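Local atomic coordinates of N-acyl-D-glutamate deacylase (Bordetella bronchiseptica, PDB entry 3GIP), a protein that probably hydrolyses the amide bond of N-acyl-D-glutamate in a zinc-dependent reaction, as a deacylase of the amidohydrolase superfamily. Residues Lys56-His68 with Val401-Phe414. Residues are numbered along the deposited sequence; the frame is centred on the assembly and turned at random.
Sequences KIVAPGFIDVHGH and VARMTALPARVFGF
Ile63 N donates a hydrogen bond of 2.8 Å to Met404 O. The N-H points almost straight at the oxygen (163°), and the donor lies close to the line of the C=O bond. The bond ties strand 57-64, which pairs in parallel with strand 87-92 of the TIM-type barrel of the amidohydrolase family, to the break between helices 397-404 and 406-412.

The side chains of Phe62 and Met404 run alongside each other in the same direction. Met404 SD sits over one face of the Phe62 ring, 3.8 Å from its centroid and 14° off the normal, a Met-aromatic contact. With SD anti to CA (chi2 174°), the sulfur reaches out over the ring. Leu385 of helix 376-391 touches both side chains.

Thr405 divides its two branches. OG1 bonds back to Val401 O at 2.7 Å, from above the carbonyl plane. The methyl CG2 faces the strand and packs on Pro60 CB at 3.5 Å. It also lies near the edge of the Phe62 ring. Val401 CG1 extends this apolar patch to Pro60 CD and Ala59 CB.

Toward the active-site end, Ile63 CG2 rests on Pro408 CB at 3.8 Å and meets the edge of the Phe414 ring. Its CD1 comes near Thr405 O. The next residue, Asp64, turns away from the helices; its OD1 accepts from His66 N in an Asx turn. Asp64 OD2 forms a salt bridge with Lys82 NZ, and the His66 ring meets that of the zinc ligand His248. Val65 points back at the helix, where CG1 is 3.6 Å from both Pro408 CB and Phe412 CE2.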
ATOM      1  N   LYS A  56       6.503 -26.679  -0.428  1.00 18.68           N
ATOM      2  CA  LYS A  56       6.157 -25.265  -0.337  1.00 17.67           C
ATOM      3  C   LYS A  56       7.200 -24.381  -1.010  1.00 17.57           C
ATOM      4  O   LYS A  56       8.292 -24.833  -1.361  1.00 18.00           O
ATOM      5  CB  LYS A  56       6.045 -24.832   1.128  1.00 18.73           C
ATOM      6  CG  LYS A  56       5.261 -25.779   2.016  1.00 23.44           C
ATOM      7  CD  LYS A  56       3.813 -25.892   1.584  1.00 26.66           C
ATOM      8  CE  LYS A  56       3.059 -26.848   2.496  1.00 29.18           C
ATOM      9  NZ  LYS A  56       3.157 -26.432   3.922  1.00 31.04           N
ATOM     10  N   ILE A  57       6.840 -23.113  -1.182  1.00 16.62           N
ATOM     11  CA  ILE A  57       7.729 -22.121  -1.766  1.00 16.01           C
ATOM     12  C   ILE A  57       8.228 -21.267  -0.607  1.00 15.38           C
ATOM     13  O   ILE A  57       7.465 -20.939   0.303  1.00 15.60           O
ATOM     14  CB  ILE A  57       6.989 -21.190  -2.758  1.00 16.95           C
ATOM     15  CG1 ILE A  57       6.573 -21.969  -4.006  1.00 16.93           C
ATOM     16  CG2 ILE A  57       7.884 -20.010  -3.132  1.00 17.57           C
ATOM     17  CD1 ILE A  57       7.734 -22.480  -4.837  1.00 18.09           C
ATOM     18  N   VAL A  58       9.514 -20.941  -0.633  1.00 14.05           N
ATOM     19  CA  VAL A  58      10.118 -20.095   0.385  1.00 15.05           C
ATOM     20  C   VAL A  58      10.516 -18.842  -0.385  1.00 14.71           C
ATOM     21  O   VAL A  58      11.355 -18.890  -1.286  1.00 15.21           O
ATOM     22  CB  VAL A  58      11.352 -20.772   1.008  1.00 15.40           C
ATOM     23  CG1 VAL A  58      11.961 -19.873   2.073  1.00 15.75           C
ATOM     24  CG2 VAL A  58      10.949 -22.110   1.605  1.00 15.06           C
ATOM     25  N   ALA A  59       9.896 -17.721  -0.037  1.00 14.92           N
ATOM     26  CA  ALA A  59      10.142 -16.477  -0.751  1.00 14.67           C
ATOM     27  C   ALA A  59      10.376 -15.295   0.172  1.00 14.15           C
ATOM     28  O   ALA A  59      10.213 -15.402   1.389  1.00 14.58           O
ATOM     29  CB  ALA A  59       8.943 -16.189  -1.656  1.00 15.51           C
ATOM     30  N   PRO A  60      10.786 -14.145  -0.396  1.00 13.75           N
ATOM     31  CA  PRO A  60      11.007 -12.978   0.463  1.00 14.17           C
ATOM     32  C   PRO A  60       9.621 -12.541   0.944  1.00 15.31           C
ATOM     33  O   PRO A  60       8.637 -12.717   0.223  1.00 15.12           O
ATOM     34  CB  PRO A  60      11.607 -11.938  -0.488  1.00 15.29           C
ATOM     35  CG  PRO A  60      12.109 -12.735  -1.667  1.00 14.56           C
ATOM     36  CD  PRO A  60      11.081 -13.827  -1.805  1.00 13.59           C
ATOM     37  N   GLY A  61       9.535 -11.984   2.147  1.00 14.24           N
ATOM     38  CA  GLY A  61       8.245 -11.528   2.636  1.00 13.43           C
ATOM     39  C   GLY A  61       7.686 -10.497   1.670  1.00 12.66           C
ATOM     40  O   GLY A  61       8.447  -9.745   1.055  1.00 13.02           O
ATOM     41  N   PHE A  62       6.366 -10.446   1.525  1.00 12.89           N
ATOM     42  CA  PHE A  62       5.776  -9.490   0.596  1.00 12.85           C
ATOM     43  C   PHE A  62       5.784  -8.062   1.124  1.00 13.49           C
ATOM     44  O   PHE A  62       5.601  -7.819   2.320  1.00 14.31           O
ATOM     45  CB  PHE A  62       4.348  -9.906   0.233  1.00 13.22           C
ATOM     46  CG  PHE A  62       4.238 -11.327  -0.251  1.00 13.85           C
ATOM     47  CD1 PHE A  62       5.240 -11.888  -1.040  1.00 14.92           C
ATOM     48  CD2 PHE A  62       3.131 -12.105   0.080  1.00 12.61           C
ATOM     49  CE1 PHE A  62       5.142 -13.202  -1.491  1.00 13.82           C
ATOM     50  CE2 PHE A  62       3.024 -13.420  -0.367  1.00 12.79           C
ATOM     51  CZ  PHE A  62       4.029 -13.968  -1.152  1.00 13.34           C
ATOM     52  N   ILE A  63       6.009  -7.124   0.212  1.00 13.50           N
ATOM     53  CA  ILE A  63       6.060  -5.711   0.548  1.00 13.16           C
ATOM     54  C   ILE A  63       4.816  -5.004   0.016  1.00 12.99           C
ATOM     55  O   ILE A  63       4.635  -4.861  -1.194  1.00 12.81           O
ATOM     56  CB  ILE A  63       7.337  -5.060  -0.043  1.00 13.96           C
ATOM     57  CG1 ILE A  63       8.573  -5.763   0.526  1.00 13.17           C
ATOM     58  CG2 ILE A  63       7.372  -3.572   0.282  1.00 12.94           C
ATOM     59  CD1 ILE A  63       9.895  -5.194   0.044  1.00 14.02           C
ATOM     60  N   ASP A  64       3.954  -4.581   0.939  1.00 12.84           N
ATOM     61  CA  ASP A  64       2.719  -3.887   0.595  1.00 12.78           C
ATOM     62  C   ASP A  64       3.052  -2.417   0.407  1.00 12.88           C
ATOM     63  O   ASP A  64       3.173  -1.670   1.378  1.00 14.49           O
ATOM     64  CB  ASP A  64       1.701  -4.057   1.724  1.00 12.75           C
ATOM     65  CG  ASP A  64       0.341  -3.491   1.376  1.00 14.14           C
ATOM     66  OD1 ASP A  64       0.179  -2.941   0.264  1.00 14.06           O
ATOM     67  OD2 ASP A  64      -0.570  -3.598   2.224  1.00 13.98           O
ATOM     68  N   VAL A  65       3.192  -2.007  -0.847  1.00 12.15           N
ATOM     69  CA  VAL A  65       3.553  -0.636  -1.158  1.00 12.61           C
ATOM     70  C   VAL A  65       2.430   0.381  -1.004  1.00 11.98           C
ATOM     71  O   VAL A  65       2.676   1.580  -1.100  1.00 13.35           O
ATOM     72  CB  VAL A  65       4.142  -0.530  -2.588  1.00 11.88           C
ATOM     73  CG1 VAL A  65       5.318  -1.495  -2.725  1.00 13.57           C
ATOM     74  CG2 VAL A  65       3.068  -0.833  -3.634  1.00 13.47           C
ATOM     75  N   HIS A  66       1.204  -0.078  -0.764  1.00 12.75           N
ATOM     76  CA  HIS A  66       0.108   0.867  -0.601  1.00 12.68           C
ATOM     77  C   HIS A  66      -0.734   0.616   0.635  1.00 13.70           C
ATOM     78  O   HIS A  66      -1.865   0.120   0.554  1.00 14.38           O
ATOM     79  CB  HIS A  66      -0.811   0.888  -1.823  1.00 13.06           C
ATOM     80  CG  HIS A  66      -1.626   2.140  -1.920  1.00 11.68           C
ATOM     81  ND1 HIS A  66      -1.242   3.220  -2.683  1.00 13.28           N
ATOM     82  CD2 HIS A  66      -2.755   2.518  -1.275  1.00 14.27           C
ATOM     83  CE1 HIS A  66      -2.096   4.213  -2.502  1.00 13.07           C
ATOM     84  NE2 HIS A  66      -3.023   3.813  -1.651  1.00 13.44           N
ATOM     85  N   GLY A  67      -0.184   0.974   1.786  1.00 13.43           N
ATOM     86  CA  GLY A  67      -0.916   0.788   3.018  1.00 13.77           C
ATOM     87  C   GLY A  67      -1.403   2.107   3.585  1.00 13.65           C
ATOM     88  O   GLY A  67      -0.902   3.173   3.229  1.00 13.91           O
ATOM     89  N   HIS A  68      -2.415   2.022   4.443  1.00 13.84           N
ATOM     90  CA  HIS A  68      -2.973   3.188   5.126  1.00 13.55           C
ATOM     91  C   HIS A  68      -2.981   2.837   6.608  1.00 14.86           C
ATOM     92  O   HIS A  68      -3.788   3.356   7.378  1.00 16.83           O
ATOM     93  CB  HIS A  68      -4.409   3.464   4.673  1.00 14.51           C
ATOM     94  CG  HIS A  68      -4.507   4.137   3.341  1.00 13.55           C
ATOM     95  ND1 HIS A  68      -3.954   5.374   3.086  1.00 15.17           N
ATOM     96  CD2 HIS A  68      -5.110   3.750   2.192  1.00 15.20           C
ATOM     97  CE1 HIS A  68      -4.212   5.720   1.837  1.00 15.58           C
ATOM     98  NE2 HIS A  68      -4.913   4.752   1.273  1.00 15.92           N
ATOM     99  N   VAL A 401       6.253 -13.063  -7.606  1.00 12.33           N
ATOM    100  CA  VAL A 401       6.962 -12.835  -6.352  1.00 12.45           C
ATOM    101  C   VAL A 401       7.903 -11.643  -6.502  1.00 13.59           C
ATOM    102  O   VAL A 401       8.053 -10.847  -5.580  1.00 13.57           O
ATOM    103  CB  VAL A 401       7.759 -14.087  -5.918  1.00 12.64           C
ATOM    104  CG1 VAL A 401       8.662 -13.755  -4.733  1.00 13.68           C
ATOM    105  CG2 VAL A 401       6.789 -15.198  -5.532  1.00 15.11           C
ATOM    106  N   ALA A 402       8.524 -11.508  -7.670  1.00 12.62           N
ATOM    107  CA  ALA A 402       9.422 -10.385  -7.901  1.00 12.66           C
ATOM    108  C   ALA A 402       8.656  -9.064  -7.783  1.00 12.97           C
ATOM    109  O   ALA A 402       9.173  -8.089  -7.242  1.00 12.85           O
ATOM    110  CB  ALA A 402      10.075 -10.504  -9.277  1.00 13.36           C
ATOM    111  N   ARG A 403       7.421  -9.033  -8.279  1.00 13.62           N
ATOM    112  CA  ARG A 403       6.608  -7.819  -8.209  1.00 12.95           C
ATOM    113  C   ARG A 403       6.256  -7.442  -6.776  1.00 12.68           C
ATOM    114  O   ARG A 403       5.985  -6.275  -6.481  1.00 13.85           O
ATOM    115  CB  ARG A 403       5.289  -7.996  -8.971  1.00 11.99           C
ATOM    116  CG  ARG A 403       5.432  -8.336 -10.431  1.00 10.86           C
ATOM    117  CD  ARG A 403       6.224  -7.276 -11.180  1.00 12.29           C
ATOM    118  NE  ARG A 403       6.150  -7.520 -12.614  1.00 13.42           N
ATOM    119  CZ  ARG A 403       5.079  -7.257 -13.356  1.00 12.44           C
ATOM    120  NH1 ARG A 403       3.993  -6.724 -12.802  1.00 12.45           N
ATOM    121  NH2 ARG A 403       5.078  -7.567 -14.646  1.00 13.78           N
ATOM    122  N   MET A 404       6.249  -8.437  -5.895  1.00 12.14           N
ATOM    123  CA  MET A 404       5.885  -8.242  -4.492  1.00 13.05           C
ATOM    124  C   MET A 404       7.072  -8.052  -3.575  1.00 13.71           C
ATOM    125  O   MET A 404       6.895  -7.729  -2.401  1.00 14.25           O
ATOM    126  CB  MET A 404       5.127  -9.459  -3.972  1.00 13.62           C
ATOM    127  CG  MET A 404       3.929  -9.869  -4.782  1.00 13.65           C
ATOM    128  SD  MET A 404       3.243 -11.420  -4.170  1.00 14.50           S
ATOM    129  CE  MET A 404       1.620 -11.344  -4.950  1.00 15.83           C
ATOM    130  N   THR A 405       8.276  -8.259  -4.094  1.00 14.42           N
ATOM    131  CA  THR A 405       9.459  -8.175  -3.254  1.00 13.35           C
ATOM    132  C   THR A 405      10.593  -7.312  -3.799  1.00 14.06           C
ATOM    133  O   THR A 405      10.786  -6.179  -3.358  1.00 13.25           O
ATOM    134  CB  THR A 405       9.986  -9.601  -2.969  1.00 12.64           C
ATOM    135  OG1 THR A 405      10.285 -10.260  -4.210  1.00 13.25           O
ATOM    136  CG2 THR A 405       8.928 -10.421  -2.224  1.00 14.31           C
ATOM    137  N   ALA A 406      11.341  -7.844  -4.757  1.00 13.40           N
ATOM    138  CA  ALA A 406      12.461  -7.113  -5.329  1.00 13.44           C
ATOM    139  C   ALA A 406      12.073  -5.789  -5.980  1.00 13.74           C
ATOM    140  O   ALA A 406      12.748  -4.785  -5.772  1.00 13.41           O
ATOM    141  CB  ALA A 406      13.197  -7.985  -6.334  1.00 14.35           C
ATOM    142  N   LEU A 407      11.001  -5.775  -6.767  1.00 12.99           N
ATOM    143  CA  LEU A 407      10.602  -4.532  -7.422  1.00 12.81           C
ATOM    144  C   LEU A 407      10.289  -3.446  -6.389  1.00 13.43           C
ATOM    145  O   LEU A 407      10.780  -2.320  -6.505  1.00 13.10           O
ATOM    146  CB  LEU A 407       9.410  -4.767  -8.362  1.00 12.79           C
ATOM    147  CG  LEU A 407       8.933  -3.560  -9.177  1.00 12.44           C
ATOM    148  CD1 LEU A 407      10.069  -3.001 -10.041  1.00 14.00           C
ATOM    149  CD2 LEU A 407       7.756  -3.990 -10.047  1.00 13.04           C
ATOM    150  N   PRO A 408       9.471  -3.761  -5.365  1.00 13.04           N
ATOM    151  CA  PRO A 408       9.178  -2.726  -4.367  1.00 13.75           C
ATOM    152  C   PRO A 408      10.459  -2.235  -3.683  1.00 13.92           C
ATOM    153  O   PRO A 408      10.627  -1.037  -3.450  1.00 14.66           O
ATOM    154  CB  PRO A 408       8.241  -3.440  -3.396  1.00 14.93           C
ATOM    155  CG  PRO A 408       7.485  -4.362  -4.289  1.00 15.22           C
ATOM    156  CD  PRO A 408       8.574  -4.920  -5.195  1.00 12.80           C
ATOM    157  N   ALA A 409      11.362  -3.159  -3.370  1.00 13.61           N
ATOM    158  CA  ALA A 409      12.616  -2.794  -2.712  1.00 14.29           C
ATOM    159  C   ALA A 409      13.426  -1.856  -3.603  1.00 15.14           C
ATOM    160  O   ALA A 409      14.054  -0.911  -3.120  1.00 16.64           O
ATOM    161  CB  ALA A 409      13.425  -4.049  -2.386  1.00 14.57           C
ATOM    162  N   ARG A 410      13.403  -2.117  -4.906  1.00 15.05           N
ATOM    163  CA  ARG A 410      14.127  -1.291  -5.872  1.00 14.79           C
ATOM    164  C   ARG A 410      13.495   0.090  -6.017  1.00 15.38           C
ATOM    165  O   ARG A 410      14.191   1.102  -6.054  1.00 16.25           O
ATOM    166  CB  ARG A 410      14.150  -1.986  -7.236  1.00 14.89           C
ATOM    167  CG  ARG A 410      14.584  -1.098  -8.395  1.00 18.08           C
ATOM    168  CD  ARG A 410      16.034  -0.648  -8.266  1.00 19.18           C
ATOM    169  NE  ARG A 410      16.435   0.187  -9.398  1.00 21.33           N
ATOM    170  CZ  ARG A 410      16.090   1.464  -9.552  1.00 22.60           C
ATOM    171  NH1 ARG A 410      15.339   2.070  -8.641  1.00 23.05           N
ATOM    172  NH2 ARG A 410      16.488   2.133 -10.625  1.00 23.73           N
ATOM    173  N   VAL A 411      12.170   0.123  -6.094  1.00 15.33           N
ATOM    174  CA  VAL A 411      11.442   1.374  -6.255  1.00 14.44           C
ATOM    175  C   VAL A 411      11.523   2.273  -5.024  1.00 14.50           C
ATOM    176  O   VAL A 411      11.724   3.483  -5.143  1.00 16.80           O
ATOM    177  CB  VAL A 411       9.950   1.093  -6.581  1.00 13.52           C
ATOM    178  CG1 VAL A 411       9.146   2.379  -6.562  1.00 15.45           C
ATOM    179  CG2 VAL A 411       9.841   0.427  -7.954  1.00 14.60           C
ATOM    180  N   PHE A 412      11.386   1.673  -3.846  1.00 15.31           N
ATOM    181  CA  PHE A 412      11.404   2.423  -2.595  1.00 15.92           C
ATOM    182  C   PHE A 412      12.766   2.551  -1.924  1.00 18.12           C
ATOM    183  O   PHE A 412      12.898   3.245  -0.916  1.00 19.99           O
ATOM    184  CB  PHE A 412      10.382   1.817  -1.633  1.00 15.76           C
ATOM    185  CG  PHE A 412       8.963   2.111  -2.017  1.00 16.16           C
ATOM    186  CD1 PHE A 412       8.331   3.261  -1.555  1.00 16.06           C
ATOM    187  CD2 PHE A 412       8.281   1.282  -2.905  1.00 15.65           C
ATOM    188  CE1 PHE A 412       7.042   3.587  -1.974  1.00 16.73           C
ATOM    189  CE2 PHE A 412       6.989   1.600  -3.332  1.00 16.65           C
ATOM    190  CZ  PHE A 412       6.370   2.757  -2.865  1.00 16.60           C
ATOM    191  N   GLY A 413      13.771   1.884  -2.479  1.00 18.30           N
ATOM    192  CA  GLY A 413      15.113   1.981  -1.929  1.00 19.32           C
ATOM    193  C   GLY A 413      15.403   1.188  -0.672  1.00 20.19           C
ATOM    194  O   GLY A 413      16.164   1.641   0.186  1.00 21.94           O
ATOM    195  N   PHE A 414      14.813   0.006  -0.552  1.00 18.77           N
ATOM    196  CA  PHE A 414      15.044  -0.826   0.620  1.00 20.70           C
ATOM    197  C   PHE A 414      16.259  -1.714   0.436  1.00 22.83           C
ATOM    198  O   PHE A 414      16.206  -2.726  -0.267  1.00 24.32           O
ATOM    199  CB  PHE A 414      13.828  -1.702   0.924  1.00 20.07           C
ATOM    200  CG  PHE A 414      12.575  -0.930   1.190  1.00 18.80           C
ATOM    201  CD1 PHE A 414      12.613   0.270   1.893  1.00 18.38           C
ATOM    202  CD2 PHE A 414      11.346  -1.412   0.757  1.00 18.41           C
ATOM    203  CE1 PHE A 414      11.450   0.975   2.160  1.00 18.41           C
ATOM    204  CE2 PHE A 414      10.175  -0.711   1.021  1.00 18.68           C
ATOM    205  CZ  PHE A 414      10.228   0.487   1.723  1.00 18.16           C
TER